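Local coordinates for protein pectinesterase inhibitor (Actinidia chinensis, PDB 1XG2) that inhibits pectin methylesterase by binding to the enzyme as a four-helix bundle, and may take part in regulating fruit ripening, at residues B[65-79]-B[110-123]. Numbering follows the deposited sequence.
Sequences DPKLKGRYETCSENY and DGAGTCEDSFEGPP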
loop_
_atom_site.group_PDB
_atom_site.type_symbol
_atom_site.label_atom_id
_atom_site.label_comp_id
_atom_site.label_asym_id
_atom_site.label_seq_id
_atom_site.Cartn_x
_atom_site.Cartn_y
_atom_site.Cartn_z
ATOM N N ASP B 65 16.881 3.388 -23.752
ATOM C CA ASP B 65 15.645 2.647 -23.971
ATOM C C ASP B 65 14.542 3.175 -23.051
ATOM O O ASP B 65 14.691 3.105 -21.832
ATOM C CB ASP B 65 15.866 1.161 -23.720
ATOM C CG ASP B 65 14.580 0.373 -23.797
ATOM O OD1 ASP B 65 13.875 0.493 -24.819
ATOM O OD2 ASP B 65 14.183 -0.367 -22.883
ATOM N N PRO B 66 13.455 3.722 -23.608
ATOM C CA PRO B 66 12.390 4.314 -22.779
ATOM C C PRO B 66 11.797 3.406 -21.683
ATOM O O PRO B 66 11.501 3.904 -20.594
ATOM C CB PRO B 66 11.314 4.685 -23.806
ATOM C CG PRO B 66 12.086 4.943 -25.054
ATOM C CD PRO B 66 13.144 3.859 -25.045
ATOM N N LYS B 67 11.634 2.117 -21.958
ATOM C CA LYS B 67 11.046 1.209 -20.973
ATOM C C LYS B 67 11.989 1.028 -19.790
ATOM O O LYS B 67 11.572 1.080 -18.633
ATOM C CB LYS B 67 10.718 -0.147 -21.596
ATOM C CG LYS B 67 9.811 -1.031 -20.728
ATOM C CD LYS B 67 9.400 -2.297 -21.479
ATOM C CE LYS B 67 8.805 -3.349 -20.560
ATOM N NZ LYS B 67 7.914 -4.316 -21.284
ATOM N N LEU B 68 13.266 0.826 -20.096
ATOM C CA LEU B 68 14.285 0.669 -19.074
ATOM C C LEU B 68 14.388 1.930 -18.225
ATOM O O LEU B 68 14.468 1.845 -17.002
ATOM C CB LEU B 68 15.642 0.341 -19.715
ATOM C CG LEU B 68 16.825 0.178 -18.757
ATOM C CD1 LEU B 68 16.619 -0.977 -17.755
ATOM C CD2 LEU B 68 18.105 -0.025 -19.562
ATOM N N LYS B 69 14.383 3.092 -18.878
ATOM C CA LYS B 69 14.462 4.367 -18.180
ATOM C C LYS B 69 13.271 4.558 -17.240
ATOM O O LYS B 69 13.417 5.123 -16.161
ATOM C CB LYS B 69 14.521 5.522 -19.170
ATOM C CG LYS B 69 15.817 5.560 -19.971
ATOM C CD LYS B 69 15.964 6.860 -20.744
ATOM C CE LYS B 69 16.465 7.985 -19.846
ATOM N NZ LYS B 69 15.884 9.301 -20.251
ATOM N N GLY B 70 12.102 4.096 -17.665
ATOM C CA GLY B 70 10.905 4.163 -16.831
ATOM C C GLY B 70 11.023 3.271 -15.598
ATOM O O GLY B 70 10.509 3.612 -14.542
ATOM N N ARG B 71 11.683 2.126 -15.741
ATOM C CA ARG B 71 11.959 1.243 -14.610
ATOM C C ARG B 71 12.924 1.900 -13.625
ATOM O O ARG B 71 12.679 1.917 -12.400
ATOM C CB ARG B 71 12.461 -0.117 -15.085
ATOM C CG ARG B 71 11.390 -0.891 -15.806
ATOM C CD ARG B 71 11.857 -2.182 -16.439
ATOM N NE ARG B 71 10.709 -2.943 -16.896
ATOM C CZ ARG B 71 10.673 -4.257 -17.038
ATOM N NH1 ARG B 71 9.546 -4.832 -17.429
ATOM N NH2 ARG B 71 11.746 -5.000 -16.827
ATOM N N TYR B 72 13.994 2.498 -14.144
ATOM C CA TYR B 72 14.927 3.212 -13.285
ATOM C C TYR B 72 14.267 4.404 -12.597
ATOM O O TYR B 72 14.587 4.713 -11.456
ATOM C CB TYR B 72 16.127 3.720 -14.071
ATOM C CG TYR B 72 17.078 2.662 -14.588
ATOM C CD1 TYR B 72 17.774 2.862 -15.785
ATOM C CD2 TYR B 72 17.320 1.480 -13.875
ATOM C CE1 TYR B 72 18.665 1.914 -16.268
ATOM C CE2 TYR B 72 18.197 0.525 -14.351
ATOM C CZ TYR B 72 18.879 0.746 -15.547
ATOM O OH TYR B 72 19.762 -0.208 -16.017
ATOM N N GLU B 73 13.361 5.087 -13.291
ATOM C CA GLU B 73 12.737 6.263 -12.699
ATOM C C GLU B 73 11.832 5.835 -11.551
ATOM O O GLU B 73 11.768 6.503 -10.530
ATOM C CB GLU B 73 11.968 7.093 -13.723
ATOM C CG GLU B 73 11.410 8.398 -13.143
ATOM C CD GLU B 73 12.488 9.338 -12.567
ATOM O OE1 GLU B 73 13.603 9.417 -13.143
ATOM O OE2 GLU B 73 12.230 10.011 -11.529
ATOM N N THR B 74 11.167 4.701 -11.714
ATOM C CA THR B 74 10.328 4.137 -10.656
ATOM C C THR B 74 11.210 3.782 -9.450
ATOM O O THR B 74 10.891 4.103 -8.301
ATOM C CB THR B 74 9.597 2.903 -11.210
ATOM O OG1 THR B 74 8.567 3.322 -12.115
ATOM C CG2 THR B 74 8.859 2.130 -10.127
ATOM N N CYS B 75 12.343 3.128 -9.717
ATOM C CA CYS B 75 13.292 2.777 -8.657
ATOM C C CYS B 75 13.745 4.012 -7.919
ATOM O O CYS B 75 13.764 4.050 -6.690
ATOM C CB CYS B 75 14.495 2.034 -9.244
ATOM S SG CYS B 75 14.037 0.395 -9.818
ATOM N N SER B 76 14.070 5.047 -8.686
ATOM C CA SER B 76 14.524 6.308 -8.136
ATOM C C SER B 76 13.477 6.955 -7.205
ATOM O O SER B 76 13.809 7.416 -6.119
ATOM C CB SER B 76 14.876 7.245 -9.293
ATOM O OG SER B 76 15.286 8.494 -8.810
ATOM N N GLU B 77 12.220 6.975 -7.634
ATOM C CA GLU B 77 11.132 7.542 -6.813
ATOM C C GLU B 77 10.942 6.754 -5.514
ATOM O O GLU B 77 10.770 7.330 -4.442
ATOM C CB GLU B 77 9.831 7.589 -7.616
ATOM C CG GLU B 77 9.866 8.637 -8.721
ATOM C CD GLU B 77 8.675 8.585 -9.684
ATOM O OE1 GLU B 77 8.713 9.324 -10.704
ATOM O OE2 GLU B 77 7.716 7.825 -9.439
ATOM N N ASN B 78 11.025 5.436 -5.618
ATOM C CA ASN B 78 10.908 4.556 -4.464
ATOM C C ASN B 78 12.041 4.722 -3.474
ATOM O O ASN B 78 11.807 4.738 -2.265
ATOM C CB ASN B 78 10.807 3.102 -4.909
ATOM C CG ASN B 78 9.394 2.720 -5.281
ATOM O OD1 ASN B 78 8.592 2.325 -4.426
ATOM N ND2 ASN B 78 9.078 2.823 -6.555
ATOM N N TYR B 79 13.266 4.884 -3.972
ATOM C CA TYR B 79 14.388 5.092 -3.075
ATOM C C TYR B 79 14.292 6.462 -2.400
ATOM O O TYR B 79 14.668 6.598 -1.247
ATOM C CB TYR B 79 15.734 4.878 -3.787
ATOM C CG TYR B 79 16.180 3.445 -3.697
ATOM C CD1 TYR B 79 15.661 2.476 -4.555
ATOM C CD2 TYR B 79 17.074 3.042 -2.712
ATOM C CE1 TYR B 79 16.057 1.134 -4.454
ATOM C CE2 TYR B 79 17.492 1.713 -2.610
ATOM C CZ TYR B 79 16.972 0.769 -3.478
ATOM O OH TYR B 79 17.383 -0.542 -3.368
ATOM N N ASP B 110 10.031 -1.727 1.341
ATOM C CA ASP B 110 9.223 -1.904 0.140
ATOM C C ASP B 110 9.611 -0.995 -1.028
ATOM O O ASP B 110 9.176 -1.221 -2.153
ATOM C CB ASP B 110 7.751 -1.659 0.469
ATOM C CG ASP B 110 7.115 -2.815 1.216
ATOM O OD1 ASP B 110 7.708 -3.924 1.293
ATOM O OD2 ASP B 110 5.987 -2.710 1.728
ATOM N N GLY B 111 10.364 0.061 -0.775
ATOM C CA GLY B 111 10.943 0.834 -1.862
ATOM C C GLY B 111 11.861 -0.031 -2.718
ATOM O O GLY B 111 11.797 -0.008 -3.952
ATOM N N ALA B 112 12.712 -0.811 -2.059
ATOM C CA ALA B 112 13.627 -1.715 -2.760
ATOM C C ALA B 112 12.843 -2.830 -3.456
ATOM O O ALA B 112 13.147 -3.214 -4.583
ATOM C CB ALA B 112 14.626 -2.302 -1.782
ATOM N N GLY B 113 11.816 -3.336 -2.785
ATOM C CA GLY B 113 10.991 -4.398 -3.328
ATOM C C GLY B 113 10.170 -3.960 -4.520
ATOM O O GLY B 113 9.912 -4.747 -5.437
ATOM N N THR B 114 9.759 -2.701 -4.515
ATOM C CA THR B 114 9.000 -2.145 -5.626
ATOM C C THR B 114 9.913 -1.953 -6.839
ATOM O O THR B 114 9.499 -2.161 -7.968
ATOM C CB THR B 114 8.373 -0.819 -5.213
ATOM O OG1 THR B 114 7.459 -1.041 -4.119
ATOM C CG2 THR B 114 7.519 -0.256 -6.330
ATOM N N CYS B 115 11.161 -1.562 -6.591
ATOM C CA CYS B 115 12.162 -1.526 -7.659
ATOM C C CYS B 115 12.273 -2.918 -8.273
ATOM O O CYS B 115 12.150 -3.072 -9.491
ATOM C CB CYS B 115 13.502 -1.047 -7.122
ATOM S SG CYS B 115 14.770 -0.913 -8.400
ATOM N N GLU B 116 12.437 -3.934 -7.417
ATOM C CA GLU B 116 12.539 -5.334 -7.841
ATOM C C GLU B 116 11.339 -5.783 -8.665
ATOM O O GLU B 116 11.500 -6.392 -9.730
ATOM C CB GLU B 116 12.644 -6.268 -6.619
ATOM C CG GLU B 116 13.985 -6.263 -5.921
ATOM C CD GLU B 116 15.086 -6.869 -6.769
ATOM O OE1 GLU B 116 16.042 -6.153 -7.093
ATOM O OE2 GLU B 116 14.983 -8.051 -7.113
ATOM N N ASP B 117 10.142 -5.494 -8.164
ATOM C CA ASP B 117 8.903 -5.850 -8.856
ATOM C C ASP B 117 8.762 -5.161 -10.223
ATOM O O ASP B 117 8.084 -5.688 -11.095
ATOM C CB ASP B 117 7.680 -5.453 -8.053
ATOM C CG ASP B 117 7.522 -6.227 -6.752
ATOM O OD1 ASP B 117 8.061 -7.335 -6.587
ATOM O OD2 ASP B 117 6.838 -5.759 -5.836
ATOM N N SER B 118 9.376 -3.992 -10.394
ATOM C CA SER B 118 9.273 -3.236 -11.646
ATOM C C SER B 118 10.113 -3.833 -12.776
ATOM O O SER B 118 9.949 -3.459 -13.942
ATOM C CB SER B 118 9.704 -1.783 -11.428
ATOM O OG SER B 118 8.873 -1.140 -10.472
ATOM N N PHE B 119 11.019 -4.744 -12.430
ATOM C CA PHE B 119 11.878 -5.394 -13.421
ATOM C C PHE B 119 11.405 -6.812 -13.724
ATOM O O PHE B 119 12.181 -7.762 -13.702
ATOM C CB PHE B 119 13.324 -5.394 -12.941
ATOM C CG PHE B 119 14.053 -4.121 -13.237
ATOM C CD1 PHE B 119 14.629 -3.924 -14.478
ATOM C CD2 PHE B 119 14.156 -3.118 -12.279
ATOM C CE1 PHE B 119 15.318 -2.750 -14.771
ATOM C CE2 PHE B 119 14.834 -1.945 -12.566
ATOM C CZ PHE B 119 15.419 -1.759 -13.820
ATOM N N GLU B 120 10.128 -6.950 -14.040
ATOM C CA GLU B 120 9.582 -8.258 -14.352
ATOM C C GLU B 120 9.551 -8.419 -15.858
ATOM O O GLU B 120 8.909 -7.648 -16.576
ATOM C CB GLU B 120 8.219 -8.466 -13.693
ATOM C CG GLU B 120 8.384 -8.904 -12.237
ATOM C CD GLU B 120 7.109 -9.419 -11.603
ATOM O OE1 GLU B 120 6.540 -10.425 -12.107
ATOM O OE2 GLU B 120 6.686 -8.822 -10.584
ATOM N N GLY B 121 10.298 -9.419 -16.320
ATOM C CA GLY B 121 10.550 -9.624 -17.730
ATOM C C GLY B 121 11.618 -8.651 -18.186
ATOM O O GLY B 121 12.117 -7.868 -17.389
ATOM N N PRO B 122 11.990 -8.713 -19.458
ATOM C CA PRO B 122 12.934 -7.748 -20.031
ATOM C C PRO B 122 12.348 -6.330 -20.102
ATOM O O PRO B 122 11.132 -6.196 -20.206
ATOM C CB PRO B 122 13.178 -8.299 -21.444
ATOM C CG PRO B 122 11.942 -9.082 -21.752
ATOM C CD PRO B 122 11.550 -9.721 -20.443
ATOM N N PRO B 123 13.171 -5.287 -20.065
ATOM C CA PRO B 123 14.631 -5.389 -19.911
ATOM C C PRO B 123 15.026 -5.729 -18.475
ATOM O O PRO B 123 14.497 -5.114 -17.545
ATOM C CB PRO B 123 15.126 -3.986 -20.302
ATOM C CG PRO B 123 13.972 -3.074 -20.038
ATOM C CD PRO B 123 12.711 -3.896 -20.200
HETATM O O HOH W 1 10.029 -5.539 -22.916
#
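C75 and C115 are joined by a disulfide (SG to SG 2.1 Å) that ties helix 66-79 to helix 110-118, running antiparallel to it. F119 packs beside this bridge: its ring edge takes the C75 sulfur at CE2 and L68 CD1 at CE1, while Y72 CE2 comes within 3.6 Å of F119 CZ, the two rings obliquely inclined. Over one face of F119 lies R71 CB, 3.9 Å from the ring centroid in a CH-pi contact. With chi1 at -68°, R71 sets its CG anti to the carbonyl carbon, and the chain then runs extended past F119 into the turn after helix 110-118. There R71 NH2 donates to G121 O at 2.9 Å, nearly in the guanidinium plane, and more weakly to P123 O; R71 NH1 donates to E120 O at 3.0 Å, tilted from that plane. S118 O covers one guanidinium face and P123 CD the other, so the group is sandwiched and its rotation fixed. An alanine in place of R71 would probably leave the carbonyls of E120 and G121 without this donor and let the turn move more freely. Packing is also tight toward the other end, where G111 CA lies 4.5 Å from N78 CA. The N78 amide lies across T114, steadied by its ND2 bond to T74 O. The looser, solvent side is at K67 and P122: the exposed lysine lays its CD and CE along P123 CD and P122 O, and a water joins its NZ to P122 O. T74 and T114 also hydrogen-bond through their hydroxyls to T78 and H137 of the Pectinesterase 1 chain, so this helix pair forms part of the enzyme-binding surface of a disulfide-braced four-helix bundle, the fold of the PMEI family.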